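Acyl-CoA dehydrogenase domain protein Tcur3483 (Thermomonospora curvata, PDB 6WY9) probably acts as an FAD-dependent oxidoreductase on CH-CH bonds, as a member of the acyl-CoA dehydrogenase family. Local coordinates at residues G270-L275 / I341-T346; V280-D285 / T348-A353. All blocks are in the same frame, centred on the assembly; numbering follows the deposited sequence.

How the contacts relate
Helices 263-286 and 326-350 of the acyl-CoA dehydrogenase C-terminal domain meet in both contacts described here, which record successive levels of one interface. Their centres are about 13 Å apart, and both helices are read in the same direction from contact 1 to contact 2, which indicates a parallel pair. At contact 1, both segments are helical and a methionine reaches across to V343 and Q344; at contact 2, near the end of helix 326-350, a tryptophan takes over. Both lie away from the known FAD-binding residues, the side chain of Q344 in contact 1 being about 13 Å from a bound dihydroflavine-adenine dinucleotide. From the chain centre, the centre of contact 1 is about 17 Å away and that of contact 2 about 29 Å.

Contact 1. Residues G270-L275 / I341-T346; sequences GRMIRL and IDVQRT
V343 is the first residue of 341-346 to meet M272, and their CA atoms, 7.4 Å apart, are the nearest CA pair across the two segments. Its CG1 methyl lies 3.7 Å from M272 CE, the two side chains sliding past each other in opposite directions. A chi1 of 174° places CG1 on the side facing M272, so that this branch and not CG2 meets M272 CE. One residue on, Q344 brings its aliphatic stem across the methionine at about a right angle, and Q344 CG approaches M272 CE to 3.6 Å. Farther out, Q344 NE2 passes 3.7 Å from M272 SD, an approach without a hydrogen bond. M272 reaches both neighbours because its chain bends at chi2 (-53°) and chi3 (-51°), curling the thioether end instead of extending it. Were this methionine replaced by an alanine, V343 CG1 and Q344 CG would probably lose the methyl they share and a gap would open between the helices. All three touching residues are buried, and the contact covers 147 Å² in total. The contact thus joins helix 263-286 to helix 326-350 in the helical C-terminal domain, while helix 369-380 packs alongside, its L373 touching both L275 and Q344.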
loop_
_atom_site.group_PDB
_atom_site.type_symbol
_atom_site.label_atom_id
_atom_site.label_comp_id
_atom_site.label_asym_id
_atom_site.label_seq_id
_atom_site.Cartn_x
_atom_site.Cartn_y
_atom_site.Cartn_z
ATOM N N GLY A 270 1.594 -22.523 -1.745
ATOM C CA GLY A 270 1.979 -23.357 -2.868
ATOM C C GLY A 270 0.925 -23.350 -3.959
ATOM O O GLY A 270 1.238 -23.235 -5.146
ATOM N N ARG A 271 -0.346 -23.411 -3.560
ATOM C CA ARG A 271 -1.434 -23.404 -4.529
ATOM C C ARG A 271 -1.513 -22.075 -5.289
ATOM O O ARG A 271 -1.761 -22.053 -6.501
ATOM C CB ARG A 271 -2.752 -23.695 -3.811
ATOM C CG ARG A 271 -3.894 -23.741 -4.782
ATOM C CD ARG A 271 -5.114 -24.455 -4.259
ATOM N NE ARG A 271 -6.105 -24.461 -5.323
ATOM C CZ ARG A 271 -7.411 -24.591 -5.151
ATOM N NH1 ARG A 271 -7.910 -24.747 -3.936
ATOM N NH2 ARG A 271 -8.209 -24.569 -6.208
ATOM N N MET A 272 -1.326 -20.953 -4.601
ATOM C CA MET A 272 -1.344 -19.668 -5.307
ATOM C C MET A 272 -0.164 -19.515 -6.271
ATOM O O MET A 272 -0.273 -18.821 -7.303
ATOM C CB MET A 272 -1.336 -18.499 -4.305
ATOM C CG MET A 272 -2.587 -18.458 -3.430
ATOM S SD MET A 272 -4.104 -18.467 -4.394
ATOM C CE MET A 272 -3.858 -17.133 -5.596
ATOM N N ILE A 273 0.975 -20.110 -5.948
ATOM C CA ILE A 273 2.096 -20.093 -6.891
ATOM C C ILE A 273 1.717 -20.832 -8.172
ATOM O O ILE A 273 1.944 -20.344 -9.295
ATOM C CB ILE A 273 3.350 -20.698 -6.231
ATOM C CG1 ILE A 273 3.898 -19.737 -5.169
ATOM C CG2 ILE A 273 4.449 -20.993 -7.287
ATOM C CD1 ILE A 273 5.032 -20.334 -4.301
ATOM N N ARG A 274 1.108 -22.014 -8.026
ATOM C CA ARG A 274 0.662 -22.768 -9.206
ATOM C C ARG A 274 -0.345 -21.975 -10.051
ATOM O O ARG A 274 -0.294 -22.000 -11.293
ATOM C CB ARG A 274 0.048 -24.113 -8.785
ATOM C CG ARG A 274 1.013 -25.077 -8.111
ATOM C CD ARG A 274 2.286 -25.272 -8.927
ATOM N NE ARG A 274 2.993 -26.520 -8.630
ATOM C CZ ARG A 274 2.744 -27.689 -9.223
ATOM N NH1 ARG A 274 1.793 -27.800 -10.143
ATOM N NH2 ARG A 274 3.449 -28.758 -8.891
ATOM N N LEU A 275 -1.312 -21.340 -9.397
ATOM C CA LEU A 275 -2.299 -20.555 -10.112
ATOM C C LEU A 275 -1.655 -19.356 -10.818
ATOM O O LEU A 275 -2.040 -19.024 -11.936
ATOM C CB LEU A 275 -3.397 -20.103 -9.140
ATOM C CG LEU A 275 -4.337 -21.279 -8.811
ATOM C CD1 LEU A 275 -5.289 -20.994 -7.613
ATOM C CD2 LEU A 275 -5.144 -21.750 -10.066
ATOM N N ILE A 341 -4.105 -12.843 -0.569
ATOM C CA ILE A 341 -5.155 -11.919 -1.005
ATOM C C ILE A 341 -4.641 -10.967 -2.092
ATOM O O ILE A 341 -5.352 -10.668 -3.062
ATOM C CB ILE A 341 -5.715 -11.127 0.194
ATOM C CG1 ILE A 341 -6.556 -12.009 1.112
ATOM C CG2 ILE A 341 -6.651 -9.982 -0.289
ATOM C CD1 ILE A 341 -6.811 -11.279 2.459
ATOM N N ASP A 342 -3.449 -10.398 -1.902
ATOM C CA ASP A 342 -2.863 -9.537 -2.943
ATOM C C ASP A 342 -2.784 -10.276 -4.291
ATOM O O ASP A 342 -3.197 -9.760 -5.337
ATOM C CB ASP A 342 -1.471 -9.097 -2.459
ATOM C CG ASP A 342 -0.774 -8.123 -3.401
ATOM O OD1 ASP A 342 -1.345 -7.656 -4.421
ATOM O OD2 ASP A 342 0.407 -7.852 -3.098
ATOM N N VAL A 343 -2.290 -11.512 -4.273
ATOM C CA VAL A 343 -2.189 -12.281 -5.511
ATOM C C VAL A 343 -3.585 -12.591 -6.092
ATOM O O VAL A 343 -3.812 -12.516 -7.319
ATOM C CB VAL A 343 -1.367 -13.554 -5.225
ATOM C CG1 VAL A 343 -1.355 -14.499 -6.458
ATOM C CG2 VAL A 343 0.074 -13.167 -4.828
ATOM N N GLN A 344 -4.536 -12.960 -5.231
ATOM C CA GLN A 344 -5.896 -13.185 -5.708
ATOM C C GLN A 344 -6.454 -11.947 -6.392
ATOM O O GLN A 344 -7.059 -12.054 -7.458
ATOM C CB GLN A 344 -6.806 -13.636 -4.549
ATOM C CG GLN A 344 -6.490 -15.095 -4.115
ATOM C CD GLN A 344 -6.893 -15.445 -2.675
ATOM O OE1 GLN A 344 -7.497 -14.630 -1.965
ATOM N NE2 GLN A 344 -6.520 -16.664 -2.226
ATOM N N ARG A 345 -6.310 -10.763 -5.767
ATOM C CA ARG A 345 -6.830 -9.536 -6.377
ATOM C C ARG A 345 -6.176 -9.302 -7.717
ATOM O O ARG A 345 -6.835 -8.967 -8.703
ATOM C CB ARG A 345 -6.547 -8.304 -5.499
ATOM C CG ARG A 345 -7.399 -8.174 -4.225
ATOM C CD ARG A 345 -6.873 -6.995 -3.363
ATOM N NE ARG A 345 -6.932 -5.699 -4.069
ATOM C CZ ARG A 345 -7.104 -4.551 -3.427
ATOM N NH1 ARG A 345 -7.252 -4.555 -2.109
ATOM N NH2 ARG A 345 -7.124 -3.407 -4.072
ATOM N N THR A 346 -4.855 -9.478 -7.754
ATOM C CA THR A 346 -4.067 -9.084 -8.908
ATOM C C THR A 346 -4.325 -10.012 -10.093
ATOM O O THR A 346 -4.526 -9.542 -11.210
ATOM C CB THR A 346 -2.579 -9.069 -8.533
ATOM O OG1 THR A 346 -2.363 -8.169 -7.441
ATOM C CG2 THR A 346 -1.740 -8.619 -9.738
#

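Contact 2. Residues V280-D285 / T348-A353; sequences VAWARD and TGILGA
W282 and L351 make the principal side-chain contact here, a CH-pi interaction at the end of helix 326-350. L351 CD2 stands 3.7 Å from the centroid of the six-membered ring of W282 and only 11° off the ring normal, so the methyl comes down over the face of the benzo part of the indole. The closest ring carbon is W282 CZ3, also 3.7 Å from L351 CD2, and W282 CE3 follows at 3.8 Å from the same methyl. Two torsions set up this meeting: W282 has CG anti to its own N (chi1 172°), with chi2 at 90° setting the indole plane at right angles to the CA-CB-CG plane, while L351 holds CG anti to its carbonyl carbon and offers the CD2 branch.

The same ring also meets backbone. I350 O lies at its edge, near the ring plane, 3.5 Å from W282 CZ3. L351 O is 3.6 Å from W282 CH2 but off the plane, on the face that L351 CD2 covers; neither is a hydrogen bond. I350 adds a looser touch, its CG2 methyl 4.3 Å from W282 CZ3. Beyond these residues the chain turns at G352, which has positive phi and is the first residue to depart from helical geometry. V365, from a loop, touches both W282 and L351 and extends the apolar cluster; W293, V294 and L298 of helix 292-321 pack against I350.

Between the segments, which bury 163 Å², no hydrogen bond or salt bridge forms and the side-chain contacts are apolar. Cohesion is therefore probably mainly dispersion and the CH-pi contact, with the indole rim probably adding weak electrostatic attraction to I350 O.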
loop_
_atom_site.group_PDB
_atom_site.type_symbol
_atom_site.label_atom_id
_atom_site.label_comp_id
_atom_site.label_asym_id
_atom_site.label_seq_id
_atom_site.Cartn_x
_atom_site.Cartn_y
_atom_site.Cartn_z
ATOM N N VAL A 280 0.051 -16.925 -16.003
ATOM C CA VAL A 280 1.099 -16.561 -16.967
ATOM C C VAL A 280 0.886 -17.287 -18.294
ATOM O O VAL A 280 0.917 -16.671 -19.368
ATOM C CB VAL A 280 2.512 -16.836 -16.402
ATOM C CG1 VAL A 280 3.611 -16.546 -17.476
ATOM C CG2 VAL A 280 2.781 -15.950 -15.200
ATOM N N ALA A 281 0.691 -18.613 -18.245
ATOM C CA ALA A 281 0.526 -19.394 -19.478
ATOM C C ALA A 281 -0.720 -18.958 -20.248
ATOM O O ALA A 281 -0.693 -18.822 -21.482
ATOM C CB ALA A 281 0.434 -20.900 -19.155
ATOM N N TRP A 282 -1.830 -18.764 -19.527
ATOM C CA TRP A 282 -3.078 -18.319 -20.141
ATOM C C TRP A 282 -2.913 -16.970 -20.837
ATOM O O TRP A 282 -3.368 -16.791 -21.979
ATOM C CB TRP A 282 -4.157 -18.245 -19.058
ATOM C CG TRP A 282 -5.483 -17.636 -19.449
ATOM C CD1 TRP A 282 -6.585 -18.288 -19.973
ATOM C CD2 TRP A 282 -5.853 -16.272 -19.303
ATOM N NE1 TRP A 282 -7.603 -17.382 -20.158
ATOM C CE2 TRP A 282 -7.182 -16.145 -19.746
ATOM C CE3 TRP A 282 -5.177 -15.131 -18.854
ATOM C CZ2 TRP A 282 -7.867 -14.911 -19.739
ATOM C CZ3 TRP A 282 -5.845 -13.921 -18.843
ATOM C CH2 TRP A 282 -7.178 -13.817 -19.285
ATOM N N ALA A 283 -2.254 -16.013 -20.164
ATOM C CA ALA A 283 -2.080 -14.681 -20.735
ATOM C C ALA A 283 -1.120 -14.704 -21.909
ATOM O O ALA A 283 -1.228 -13.863 -22.817
ATOM C CB ALA A 283 -1.579 -13.689 -19.653
ATOM N N ARG A 284 -0.124 -15.595 -21.858
ATOM C CA ARG A 284 0.786 -15.791 -22.981
ATOM C C ARG A 284 0.011 -16.208 -24.224
ATOM O O ARG A 284 0.302 -15.753 -25.339
ATOM C CB ARG A 284 1.815 -16.873 -22.622
ATOM C CG ARG A 284 2.769 -17.303 -23.818
ATOM C CD ARG A 284 3.500 -18.574 -23.478
ATOM N NE ARG A 284 2.531 -19.656 -23.301
ATOM C CZ ARG A 284 2.679 -20.697 -22.489
ATOM N NH1 ARG A 284 3.781 -20.834 -21.734
ATOM N NH2 ARG A 284 1.714 -21.604 -22.445
ATOM N N ASP A 285 -0.939 -17.124 -24.056
ATOM C CA ASP A 285 -1.554 -17.738 -25.217
ATOM C C ASP A 285 -2.716 -16.917 -25.771
ATOM O O ASP A 285 -3.161 -17.191 -26.883
ATOM C CB ASP A 285 -1.972 -19.185 -24.873
ATOM C CG ASP A 285 -0.760 -20.082 -24.692
ATOM O OD1 ASP A 285 0.352 -19.669 -25.083
ATOM O OD2 ASP A 285 -0.886 -21.192 -24.146
ATOM N N THR A 348 -7.006 -11.836 -10.573
ATOM C CA THR A 348 -8.357 -11.565 -11.036
ATOM C C THR A 348 -8.362 -10.410 -12.054
ATOM O O THR A 348 -9.034 -10.480 -13.096
ATOM C CB THR A 348 -9.278 -11.250 -9.829
ATOM O OG1 THR A 348 -9.460 -12.435 -9.044
ATOM C CG2 THR A 348 -10.670 -10.792 -10.310
ATOM N N GLY A 349 -7.668 -9.316 -11.738
ATOM C CA GLY A 349 -7.564 -8.226 -12.703
ATOM C C GLY A 349 -6.986 -8.689 -14.033
ATOM O O GLY A 349 -7.501 -8.341 -15.100
ATOM N N ILE A 350 -5.926 -9.505 -13.988
ATOM C CA ILE A 350 -5.292 -9.963 -15.233
ATOM C C ILE A 350 -6.251 -10.799 -16.061
ATOM O O ILE A 350 -6.195 -10.796 -17.303
ATOM C CB ILE A 350 -3.997 -10.743 -14.917
ATOM C CG1 ILE A 350 -2.953 -9.752 -14.325
ATOM C CG2 ILE A 350 -3.500 -11.499 -16.197
ATOM C CD1 ILE A 350 -1.660 -10.490 -13.683
ATOM N N LEU A 351 -7.141 -11.539 -15.399
ATOM C CA LEU A 351 -8.100 -12.361 -16.108
ATOM C C LEU A 351 -9.163 -11.545 -16.837
ATOM O O LEU A 351 -9.899 -12.123 -17.639
ATOM C CB LEU A 351 -8.765 -13.351 -15.129
ATOM C CG LEU A 351 -7.858 -14.429 -14.532
ATOM C CD1 LEU A 351 -8.700 -15.385 -13.639
ATOM C CD2 LEU A 351 -7.230 -15.248 -15.645
ATOM N N GLY A 352 -9.257 -10.235 -16.607
ATOM C CA GLY A 352 -10.209 -9.489 -17.408
ATOM C C GLY A 352 -11.647 -9.875 -17.105
ATOM O O GLY A 352 -12.006 -10.263 -15.981
ATOM N N ALA A 353 -12.472 -9.819 -18.155
ATOM C CA ALA A 353 -13.903 -10.041 -18.016
ATOM C C ALA A 353 -14.209 -11.425 -17.428
ATOM O O ALA A 353 -15.191 -11.583 -16.696
ATOM C CB ALA A 353 -14.581 -9.871 -19.386
#